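PDB 2POR: porin from Rhodobacter capsulatus, which forms outer-membrane channels, as a homotrimer of barrels, through which small hydrophilic solutes up to about 0.6 kDa diffuse passively. Local coordinates for residues D93-R97 and G98-I102; T122-G126 and A127-A131; G137-G140 and E141-E144. All coordinates share one frame; numbering follows the deposited sequence.

Contact 1. Residues D93-R97 and G98-I102; sequences DLDDR and GGNDI. With CA (calcium ion), chain C.
Asp95 reaches across to Asn100 and Asp101, and a calcium ion sits between them and Asp93. Its CB packs 3.9 Å from CA of Gly99. With CG set anti to the carbonyl carbon (chi1 -74°), the carboxylate then turns to the metal and binds it through both oxygens. OD2 of Asp95 lies 2.4 Å from the calcium and OD1 lies 2.6 Å from it. OD1 does double duty, taking the backbone N of Asn100 at 3.2 Å almost straight down its C-O bond. Asp93 supplies a second two-oxygen carboxylate. Asn100 OD1 binds the calcium at 2.3 Å, Asp101 OD1 at 2.2 Å, and two waters make up eight ligand atoms. The Asn100 amide is nearly coplanar with the Asp95 carboxylate, whereas the carboxylate of Asp101 stands 80° from that of Asp95.

In this loop between helix 78-83 and strand 118-125, Gly98 N closes a type I turn onto Asp95 O at 3.1 Å, and Gln250 bonds Gly99 O and Asp101 O. Asn100 ND2 holds one metal-bound water and also reaches Leu86 O, which fixes which end of the amide faces the ion; Asp101 OD2 takes the other water. Asp93 OD1 and Asn100 OD1 are 2.9 Å apart without a hydrogen bond. Such crowding of oxygens marks a cation site, and the calcium probably offsets their mutual repulsion.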
loop_
_atom_site.group_PDB
_atom_site.type_symbol
_atom_site.label_atom_id
_atom_site.label_comp_id
_atom_site.label_asym_id
_atom_site.label_seq_id
_atom_site.Cartn_x
_atom_site.Cartn_y
_atom_site.Cartn_z
ATOM N N ASP A 93 19.567 3.071 -11.676
ATOM C CA ASP A 93 20.274 1.809 -11.452
ATOM C C ASP A 93 20.101 0.986 -12.722
ATOM O O ASP A 93 19.168 0.173 -12.862
ATOM C CB ASP A 93 19.725 1.034 -10.225
ATOM C CG ASP A 93 20.457 -0.251 -9.885
ATOM O OD1 ASP A 93 21.500 -0.614 -10.450
ATOM O OD2 ASP A 93 20.003 -0.980 -9.009
ATOM N N LEU A 94 20.974 1.258 -13.696
ATOM C CA LEU A 94 20.832 0.698 -15.051
ATOM C C LEU A 94 21.221 -0.757 -15.106
ATOM O O LEU A 94 22.305 -1.105 -15.556
ATOM C CB LEU A 94 21.695 1.451 -16.054
ATOM C CG LEU A 94 21.306 2.841 -16.410
ATOM C CD1 LEU A 94 22.470 3.510 -17.171
ATOM C CD2 LEU A 94 20.022 2.813 -17.202
ATOM N N ASP A 95 20.342 -1.641 -14.662
ATOM C CA ASP A 95 20.617 -3.063 -14.660
ATOM C C ASP A 95 20.111 -3.792 -15.905
ATOM O O ASP A 95 20.194 -5.005 -16.035
ATOM C CB ASP A 95 19.963 -3.695 -13.503
ATOM C CG ASP A 95 20.638 -3.417 -12.186
ATOM O OD1 ASP A 95 21.839 -3.227 -12.118
ATOM O OD2 ASP A 95 19.954 -3.396 -11.177
ATOM N N ASP A 96 19.582 -3.032 -16.832
ATOM C CA ASP A 96 18.926 -3.527 -18.031
ATOM C C ASP A 96 19.808 -4.445 -18.883
ATOM O O ASP A 96 19.268 -5.332 -19.539
ATOM C CB ASP A 96 18.474 -2.311 -18.848
ATOM C CG ASP A 96 17.624 -1.304 -18.087
ATOM O OD1 ASP A 96 18.138 -0.460 -17.329
ATOM O OD2 ASP A 96 16.418 -1.404 -18.267
ATOM N N ARG A 97 21.140 -4.296 -18.924
ATOM C CA ARG A 97 22.029 -5.122 -19.733
ATOM C C ARG A 97 22.834 -6.091 -18.908
ATOM O O ARG A 97 23.800 -6.701 -19.393
ATOM C CB ARG A 97 22.951 -4.199 -20.547
ATOM C CG ARG A 97 22.275 -3.336 -21.602
ATOM C CD ARG A 97 21.664 -4.207 -22.715
ATOM N NE ARG A 97 20.981 -3.347 -23.662
ATOM C CZ ARG A 97 19.650 -3.124 -23.657
ATOM N NH1 ARG A 97 18.854 -3.727 -22.782
ATOM N NH2 ARG A 97 19.091 -2.192 -24.454
ATOM N N GLY A 98 22.470 -6.286 -17.639
ATOM C CA GLY A 98 23.213 -7.170 -16.737
ATOM C C GLY A 98 23.312 -6.596 -15.311
ATOM O O GLY A 98 23.143 -7.305 -14.307
ATOM N N GLY A 99 23.687 -5.316 -15.300
ATOM C CA GLY A 99 23.730 -4.541 -14.078
ATOM C C GLY A 99 24.950 -4.730 -13.215
ATOM O O GLY A 99 25.850 -5.527 -13.465
ATOM N N ASN A 100 24.967 -4.015 -12.111
ATOM C CA ASN A 100 26.126 -3.976 -11.210
ATOM C C ASN A 100 26.058 -5.049 -10.166
ATOM O O ASN A 100 27.008 -5.295 -9.440
ATOM C CB ASN A 100 26.165 -2.586 -10.545
ATOM C CG ASN A 100 24.963 -2.347 -9.642
ATOM O OD1 ASN A 100 23.804 -2.356 -10.063
ATOM N ND2 ASN A 100 25.184 -2.165 -8.349
ATOM N N ASP A 101 24.932 -5.719 -9.987
ATOM C CA ASP A 101 24.748 -6.678 -8.918
ATOM C C ASP A 101 25.600 -7.887 -9.083
ATOM O O ASP A 101 25.772 -8.360 -10.195
ATOM C CB ASP A 101 23.292 -7.119 -8.852
ATOM C CG ASP A 101 22.285 -5.971 -8.735
ATOM O OD1 ASP A 101 22.388 -4.848 -9.287
ATOM O OD2 ASP A 101 21.342 -6.228 -8.018
ATOM N N ILE A 102 26.181 -8.404 -8.031
ATOM C CA ILE A 102 26.969 -9.598 -8.156
ATOM C C ILE A 102 25.972 -10.768 -8.230
ATOM O O ILE A 102 24.948 -10.731 -7.533
ATOM C CB ILE A 102 27.951 -9.663 -6.920
ATOM C CG1 ILE A 102 29.075 -8.630 -7.110
ATOM C CG2 ILE A 102 28.534 -11.071 -6.736
ATOM C CD1 ILE A 102 30.065 -8.602 -5.894
HETATM CA CA CA C . 21.588 -2.763 -9.545
HETATM O O HOH W 1 22.966 -2.995 -17.358
HETATM O O HOH W 2 22.501 -2.011 -7.467
HETATM O O HOH W 3 20.144 -3.749 -8.139
#

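Contact 2. Residues T122-G126 and A127-A131; sequences TYSAG and AFSVA
Tyr123 faces Val130 as a hydrogen-bonded antiparallel pair, and the two strand segments, 122-125 and 128-131, run at 168° with axes 4.8 Å apart. Tyr123 N to Val130 O and Val130 N to Tyr123 O are both 3.0 Å, and the same two-way pairing recurs between Ala125 and Phe128. Between those rungs, Ser124 and Ser129 form a non-hydrogen-bonded pair. A type II' turn reverses the chain, with Gly126 at its second position, where positive phi (66°) suits glycine.

On one face, the hydroxyls of Ser124 and Ser129 meet over the strands, OG to OG at 3.1 Å, in a hydrogen bond that either could donate. Each OG lies anti to its carbonyl carbon (chi1 near -60°), and this brings the two together. A water held by Gly126 O at 2.8 Å also lies near Ser129 OG, in a weak bond. Further along this face, Thr122 CG2 touches Ala131 CB at 3.9 Å, and Ala131 packs on Ala78 and Leu82 of helix 78-83.

The other face carries Tyr123 and Val130, lying alongside and pointing the same way. Val130 CG2 sits 3.9 Å from Tyr123 CB and meets the ring at its edge, near its plane. With only Gly126 and Ala127 between the paired strands, this is a two-residue beta hairpin joining neighbouring strands of the closed barrel, a short turn found in 16-stranded porins.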
loop_
_atom_site.group_PDB
_atom_site.type_symbol
_atom_site.label_atom_id
_atom_site.label_comp_id
_atom_site.label_asym_id
_atom_site.label_seq_id
_atom_site.Cartn_x
_atom_site.Cartn_y
_atom_site.Cartn_z
ATOM N N THR A 122 23.890 -13.105 11.248
ATOM C CA THR A 122 25.201 -12.505 11.084
ATOM C C THR A 122 25.807 -12.327 12.477
ATOM O O THR A 122 25.097 -12.246 13.497
ATOM C CB THR A 122 25.125 -11.151 10.406
ATOM O OG1 THR A 122 24.041 -10.488 11.029
ATOM C CG2 THR A 122 24.862 -11.217 8.911
ATOM N N TYR A 123 27.124 -12.269 12.456
ATOM C CA TYR A 123 27.902 -12.092 13.668
ATOM C C TYR A 123 29.239 -11.476 13.352
ATOM O O TYR A 123 29.911 -11.899 12.411
ATOM C CB TYR A 123 28.120 -13.425 14.299
ATOM C CG TYR A 123 29.028 -13.376 15.511
ATOM C CD1 TYR A 123 28.451 -13.046 16.713
ATOM C CD2 TYR A 123 30.374 -13.656 15.376
ATOM C CE1 TYR A 123 29.232 -12.990 17.834
ATOM C CE2 TYR A 123 31.167 -13.603 16.489
ATOM C CZ TYR A 123 30.578 -13.271 17.697
ATOM O OH TYR A 123 31.356 -13.206 18.832
ATOM N N SER A 124 29.681 -10.508 14.136
ATOM C CA SER A 124 31.008 -9.996 13.929
ATOM C C SER A 124 31.679 -9.877 15.294
ATOM O O SER A 124 31.017 -9.737 16.327
ATOM C CB SER A 124 30.995 -8.639 13.329
ATOM O OG SER A 124 30.326 -8.614 12.094
ATOM N N ALA A 125 32.987 -9.962 15.305
ATOM C CA ALA A 125 33.769 -9.787 16.505
ATOM C C ALA A 125 35.072 -9.231 15.967
ATOM O O ALA A 125 35.789 -9.915 15.225
ATOM C CB ALA A 125 33.995 -11.122 17.143
ATOM N N GLY A 126 35.392 -7.973 16.222
ATOM C CA GLY A 126 36.648 -7.431 15.764
ATOM C C GLY A 126 36.760 -7.335 14.257
ATOM O O GLY A 126 36.017 -6.641 13.561
ATOM N N ALA A 127 37.753 -8.050 13.768
ATOM C CA ALA A 127 38.094 -8.037 12.356
ATOM C C ALA A 127 37.347 -9.067 11.496
ATOM O O ALA A 127 37.433 -9.117 10.264
ATOM C CB ALA A 127 39.584 -8.286 12.266
ATOM N N PHE A 128 36.588 -9.905 12.140
ATOM C CA PHE A 128 36.050 -11.021 11.466
ATOM C C PHE A 128 34.542 -10.954 11.449
ATOM O O PHE A 128 33.909 -10.533 12.422
ATOM C CB PHE A 128 36.661 -12.119 12.239
ATOM C CG PHE A 128 36.026 -13.467 12.017
ATOM C CD1 PHE A 128 36.458 -14.244 10.954
ATOM C CD2 PHE A 128 35.031 -13.906 12.895
ATOM C CE1 PHE A 128 35.877 -15.486 10.776
ATOM C CE2 PHE A 128 34.454 -15.148 12.711
ATOM C CZ PHE A 128 34.887 -15.931 11.648
ATOM N N SER A 129 33.982 -11.447 10.349
ATOM C CA SER A 129 32.535 -11.534 10.202
ATOM C C SER A 129 32.099 -12.870 9.617
ATOM O O SER A 129 32.808 -13.416 8.769
ATOM C CB SER A 129 32.037 -10.447 9.286
ATOM O OG SER A 129 32.317 -9.129 9.726
ATOM N N VAL A 130 31.012 -13.442 10.108
ATOM C CA VAL A 130 30.430 -14.636 9.528
ATOM C C VAL A 130 28.939 -14.449 9.295
ATOM O O VAL A 130 28.275 -13.705 10.031
ATOM C CB VAL A 130 30.569 -15.848 10.398
ATOM C CG1 VAL A 130 31.980 -16.257 10.242
ATOM C CG2 VAL A 130 30.136 -15.607 11.820
ATOM N N ALA A 131 28.380 -15.093 8.269
ATOM C CA ALA A 131 26.939 -15.018 7.986
ATOM C C ALA A 131 26.434 -16.411 7.579
ATOM O O ALA A 131 27.222 -17.253 7.092
ATOM C CB ALA A 131 26.709 -13.993 6.860
HETATM O O HOH W 4 34.119 -6.996 11.545
#

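Contact 3. Residues G137-G140 and E141-E144; sequences GKVG and ETSE. With CA (calcium ion), chain D.
Val139 O is gripped twice by Thr142, whose OG1 donates to it at 2.7 Å and whose N donates at 2.8 Å. The backbone bond closes a type II' turn from Val139 to Thr142, with Gly140 in the position of positive phi. It arrives in the carbonyl plane, whereas the hydroxyl comes in tilted 32° from that plane, so the two donors approach one oxygen from different directions. Thr142 can do this because its OG1 sits between its own backbone N and carbonyl carbon (chi1 77°), which turns the hydroxyl back over the turn. The same OG1 accepts Glu144 N at 3.0 Å, making an ST turn that follows directly on the first.

The two limbs are joined again where Val139 N donates to Glu144 O at 2.8 Å. Lys138 bends at chi2 and again at chi4, lays its CB against Thr142 O, and runs back so that NZ bonds Ser143 O at 3.0 Å from above the carbonyl plane. The ammonium also makes a salt bridge with Asp145.

The turn and the residue before it present two backbone carbonyls to a calcium ion: Lys138 O binds it at 2.5 Å and Gly140 O at 2.2 Å. A water joins them, and Asn116 and Asp136 of the same chain, with Asn20 of a neighbouring subunit, complete the site, so the metal spans the trimer interface. That subunit also receives Glu141 OE2 through its Ser22, and Ser143 OG through its Asp18. Such bonds tie this surface loop to the adjoining barrel.

Away from the metal, the side chains of Val139 and Glu144 lie side by side and point the same way, with CG2 of Val139 4.1 Å from CD of Glu144.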
loop_
_atom_site.group_PDB
_atom_site.type_symbol
_atom_site.label_atom_id
_atom_site.label_comp_id
_atom_site.label_asym_id
_atom_site.label_seq_id
_atom_site.Cartn_x
_atom_site.Cartn_y
_atom_site.Cartn_z
ATOM N N GLY A 137 12.335 -24.763 3.025
ATOM C CA GLY A 137 12.041 -25.982 2.254
ATOM C C GLY A 137 10.571 -26.259 1.976
ATOM O O GLY A 137 10.283 -27.272 1.344
ATOM N N LYS A 138 9.591 -25.454 2.382
ATOM C CA LYS A 138 8.182 -25.696 2.138
ATOM C C LYS A 138 7.550 -24.472 1.553
ATOM O O LYS A 138 7.797 -23.337 2.003
ATOM C CB LYS A 138 7.387 -26.012 3.388
ATOM C CG LYS A 138 7.945 -27.185 4.156
ATOM C CD LYS A 138 7.782 -28.394 3.291
ATOM C CE LYS A 138 8.298 -29.631 3.944
ATOM N NZ LYS A 138 7.424 -30.704 3.503
ATOM N N VAL A 139 6.713 -24.666 0.553
ATOM C CA VAL A 139 6.048 -23.596 -0.141
ATOM C C VAL A 139 5.155 -22.848 0.812
ATOM O O VAL A 139 4.444 -23.517 1.557
ATOM C CB VAL A 139 5.181 -24.135 -1.292
ATOM C CG1 VAL A 139 4.475 -22.990 -1.992
ATOM C CG2 VAL A 139 6.074 -24.766 -2.334
ATOM N N GLY A 140 5.165 -21.502 0.830
ATOM C CA GLY A 140 4.339 -20.744 1.764
ATOM C C GLY A 140 4.546 -21.282 3.180
ATOM O O GLY A 140 5.677 -21.658 3.595
ATOM N N GLU A 141 3.408 -21.394 3.860
ATOM C CA GLU A 141 3.348 -22.008 5.175
ATOM C C GLU A 141 2.642 -23.337 5.017
ATOM O O GLU A 141 1.960 -23.802 5.934
ATOM C CB GLU A 141 2.567 -21.119 6.149
ATOM C CG GLU A 141 3.488 -19.999 6.689
ATOM C CD GLU A 141 2.828 -18.829 7.435
ATOM O OE1 GLU A 141 1.667 -18.888 7.840
ATOM O OE2 GLU A 141 3.488 -17.808 7.598
ATOM N N THR A 142 2.832 -23.978 3.859
ATOM C CA THR A 142 2.158 -25.229 3.576
ATOM C C THR A 142 3.108 -26.376 3.829
ATOM O O THR A 142 4.242 -26.192 4.268
ATOM C CB THR A 142 1.655 -25.290 2.083
ATOM O OG1 THR A 142 2.778 -25.571 1.215
ATOM C CG2 THR A 142 0.863 -24.028 1.742
ATOM N N SER A 143 2.669 -27.604 3.554
ATOM C CA SER A 143 3.562 -28.733 3.615
ATOM C C SER A 143 4.110 -29.116 2.243
ATOM O O SER A 143 4.838 -30.113 2.157
ATOM C CB SER A 143 2.829 -29.902 4.227
ATOM O OG SER A 143 2.558 -29.653 5.595
ATOM N N GLU A 144 3.857 -28.357 1.166
ATOM C CA GLU A 144 4.387 -28.738 -0.134
ATOM C C GLU A 144 5.889 -28.500 -0.216
ATOM O O GLU A 144 6.338 -27.400 0.124
ATOM C CB GLU A 144 3.624 -27.929 -1.185
ATOM C CG GLU A 144 3.847 -28.448 -2.615
ATOM C CD GLU A 144 3.463 -27.535 -3.789
ATOM O OE1 GLU A 144 2.574 -26.690 -3.640
ATOM O OE2 GLU A 144 4.065 -27.678 -4.863
HETATM CA CA CA D . 7.784 -21.881 4.093
HETATM O O HOH W 5 7.076 -20.021 5.340
#

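In the fold
From the N terminus the chain passes five barrel strands and helix 78-83 before contact 1 closes a small calcium-bound turn in the long loop ahead of strand 118-125. Bonds to Gln250 and Asn284 tie that loop to the later strands 243-254 and 275-284. Contact 2 then turns strand 118-125 directly into strand 128-134, and contact 3 folds the loop from there to strand 148-158. The three follow in series, neither nested nor crossing. Contacts 1 and 2 have centres about 28 Å apart and lie on opposite sides of the chain's centre. Contact 3, its centre about 31 Å from that of contact 2, joins a neighbouring subunit.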